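PDB 3B9O: alkane monooxygenase from Geobacillus thermodenitrificans, which belongs to the luciferase-like monooxygenase family, has a TIM-barrel fold and binds flavin mononucleotide. Local coordinates for residues E391-V394 and P395-K399. Numbering follows the deposited sequence.
Sequences ELVV and PELQK
Val393 and Leu397, one helical turn apart, lie side by side and point the same way, methyl against methyl: CG1 of Val393 rests 3.6 Å from CD2 of Leu397. The valine offers that branch because CG1 stands anti to the backbone N (chi1 -177°), beside its own carbonyl carbon and thus on the side of the following turn. The backbones of the same two residues are joined: Leu397 N donates to Val393 O at 2.9 Å in a nearly straight bond (N-H...O 173°). A second turn closes alongside, where Gln398 N reaches Val394 O at 2.8 Å. Here the side chains cross obliquely: the extended glutamine passes over CG1 of Val394, its CD 3.5 Å from that methyl. Both turns belong to helix 384-399, the helix that follows strand 374-378 in the TIM barrel. Val393 touches Val285 of strand 276-285, which pairs with 374-378, Leu397 packs on Ala360 of helix 356-370, and Tyr403 touches Val394, Leu397 and Gln398. Pro395 interrupts the helical bonding, since its N carries no hydrogen for the turn before. The ring instead sets CG 3.6 Å from Glu391 O and CD 3.6 Å from Leu392 O, and a wider, pi-type turn at 391-393 leads into the kink at Pro395. Beyond the kink, Lys399 N bonds to Pro395 O. On the flank, the Glu396 side chain bends at chi2 (73°), and Lys399 NZ forms a hydrogen-bonded salt bridge with its OE1 at 2.9 Å from above the carboxylate plane, while OE2 forms a salt bridge with Arg400, two cations that would probably stabilise the carboxylate's negative charge.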
loop_
_atom_site.group_PDB
_atom_site.type_symbol
_atom_site.label_atom_id
_atom_site.label_comp_id
_atom_site.label_asym_id
_atom_site.label_seq_id
_atom_site.Cartn_x
_atom_site.Cartn_y
_atom_site.Cartn_z
ATOM N N GLU A 391 2.044 -15.850 15.851
ATOM C CA GLU A 391 2.180 -17.007 16.745
ATOM C C GLU A 391 1.599 -18.300 16.170
ATOM O O GLU A 391 2.142 -19.346 16.424
ATOM C CB GLU A 391 1.572 -16.728 18.118
ATOM C CG GLU A 391 2.239 -15.552 18.849
ATOM C CD GLU A 391 1.625 -15.258 20.213
ATOM O OE1 GLU A 391 2.274 -14.515 20.972
ATOM O OE2 GLU A 391 0.515 -15.749 20.535
ATOM N N LEU A 392 0.477 -18.204 15.455
ATOM C CA LEU A 392 -0.297 -19.391 14.999
ATOM C C LEU A 392 -0.227 -19.696 13.483
ATOM O O LEU A 392 -0.005 -20.837 13.082
ATOM C CB LEU A 392 -1.763 -19.273 15.450
ATOM C CG LEU A 392 -2.039 -19.134 16.955
ATOM C CD1 LEU A 392 -3.531 -18.950 17.240
ATOM C CD2 LEU A 392 -1.479 -20.343 17.703
ATOM N N VAL A 393 -0.369 -18.692 12.633
ATOM C CA VAL A 393 -0.402 -18.981 11.198
ATOM C C VAL A 393 1.001 -19.125 10.600
ATOM O O VAL A 393 1.225 -19.965 9.710
ATOM C CB VAL A 393 -1.209 -17.952 10.398
ATOM C CG1 VAL A 393 -1.268 -18.370 8.867
ATOM C CG2 VAL A 393 -2.610 -17.828 10.997
ATOM N N VAL A 394 1.919 -18.256 11.022
ATOM C CA VAL A 394 3.266 -18.231 10.431
ATOM C C VAL A 394 3.979 -19.632 10.518
ATOM O O VAL A 394 4.507 -20.101 9.512
ATOM C CB VAL A 394 4.137 -17.058 10.986
ATOM C CG1 VAL A 394 5.652 -17.341 10.813
ATOM C CG2 VAL A 394 3.700 -15.695 10.303
ATOM N N PRO A 395 3.992 -20.283 11.702
ATOM C CA PRO A 395 4.669 -21.609 11.772
ATOM C C PRO A 395 3.996 -22.671 10.867
ATOM O O PRO A 395 4.682 -23.513 10.261
ATOM C CB PRO A 395 4.557 -22.005 13.271
ATOM C CG PRO A 395 4.309 -20.727 13.969
ATOM C CD PRO A 395 3.499 -19.851 13.022
ATOM N N GLU A 396 2.672 -22.585 10.748
ATOM C CA GLU A 396 1.903 -23.464 9.861
ATOM C C GLU A 396 2.287 -23.248 8.382
ATOM O O GLU A 396 2.532 -24.198 7.646
ATOM C CB GLU A 396 0.409 -23.210 10.063
ATOM C CG GLU A 396 -0.514 -24.009 9.092
ATOM C CD GLU A 396 -0.588 -25.499 9.430
ATOM O OE1 GLU A 396 -0.235 -25.893 10.580
ATOM O OE2 GLU A 396 -1.011 -26.258 8.527
ATOM N N LEU A 397 2.324 -21.996 7.959
ATOM C CA LEU A 397 2.798 -21.643 6.627
ATOM C C LEU A 397 4.247 -22.094 6.392
ATOM O O LEU A 397 4.577 -22.575 5.311
ATOM C CB LEU A 397 2.723 -20.115 6.439
ATOM C CG LEU A 397 1.573 -19.417 5.729
ATOM C CD1 LEU A 397 0.383 -20.274 5.327
ATOM C CD2 LEU A 397 1.231 -18.015 6.312
ATOM N N GLN A 398 5.114 -21.870 7.380
ATOM C CA GLN A 398 6.551 -22.228 7.278
ATOM C C GLN A 398 6.796 -23.744 7.114
ATOM O O GLN A 398 7.554 -24.171 6.240
ATOM C CB GLN A 398 7.325 -21.702 8.491
ATOM C CG GLN A 398 7.496 -20.176 8.482
ATOM C CD GLN A 398 8.092 -19.592 9.767
ATOM O OE1 GLN A 398 8.805 -18.568 9.713
ATOM N NE2 GLN A 398 7.800 -20.198 10.906
ATOM N N LYS A 399 6.110 -24.542 7.936
ATOM C CA LYS A 399 6.200 -26.011 7.894
ATOM C C LYS A 399 5.781 -26.544 6.507
ATOM O O LYS A 399 6.318 -27.536 6.006
ATOM C CB LYS A 399 5.370 -26.600 9.039
ATOM C CG LYS A 399 4.635 -27.877 8.732
ATOM C CD LYS A 399 3.137 -27.777 9.079
ATOM C CE LYS A 399 2.856 -28.083 10.551
ATOM N NZ LYS A 399 1.382 -28.336 10.755
#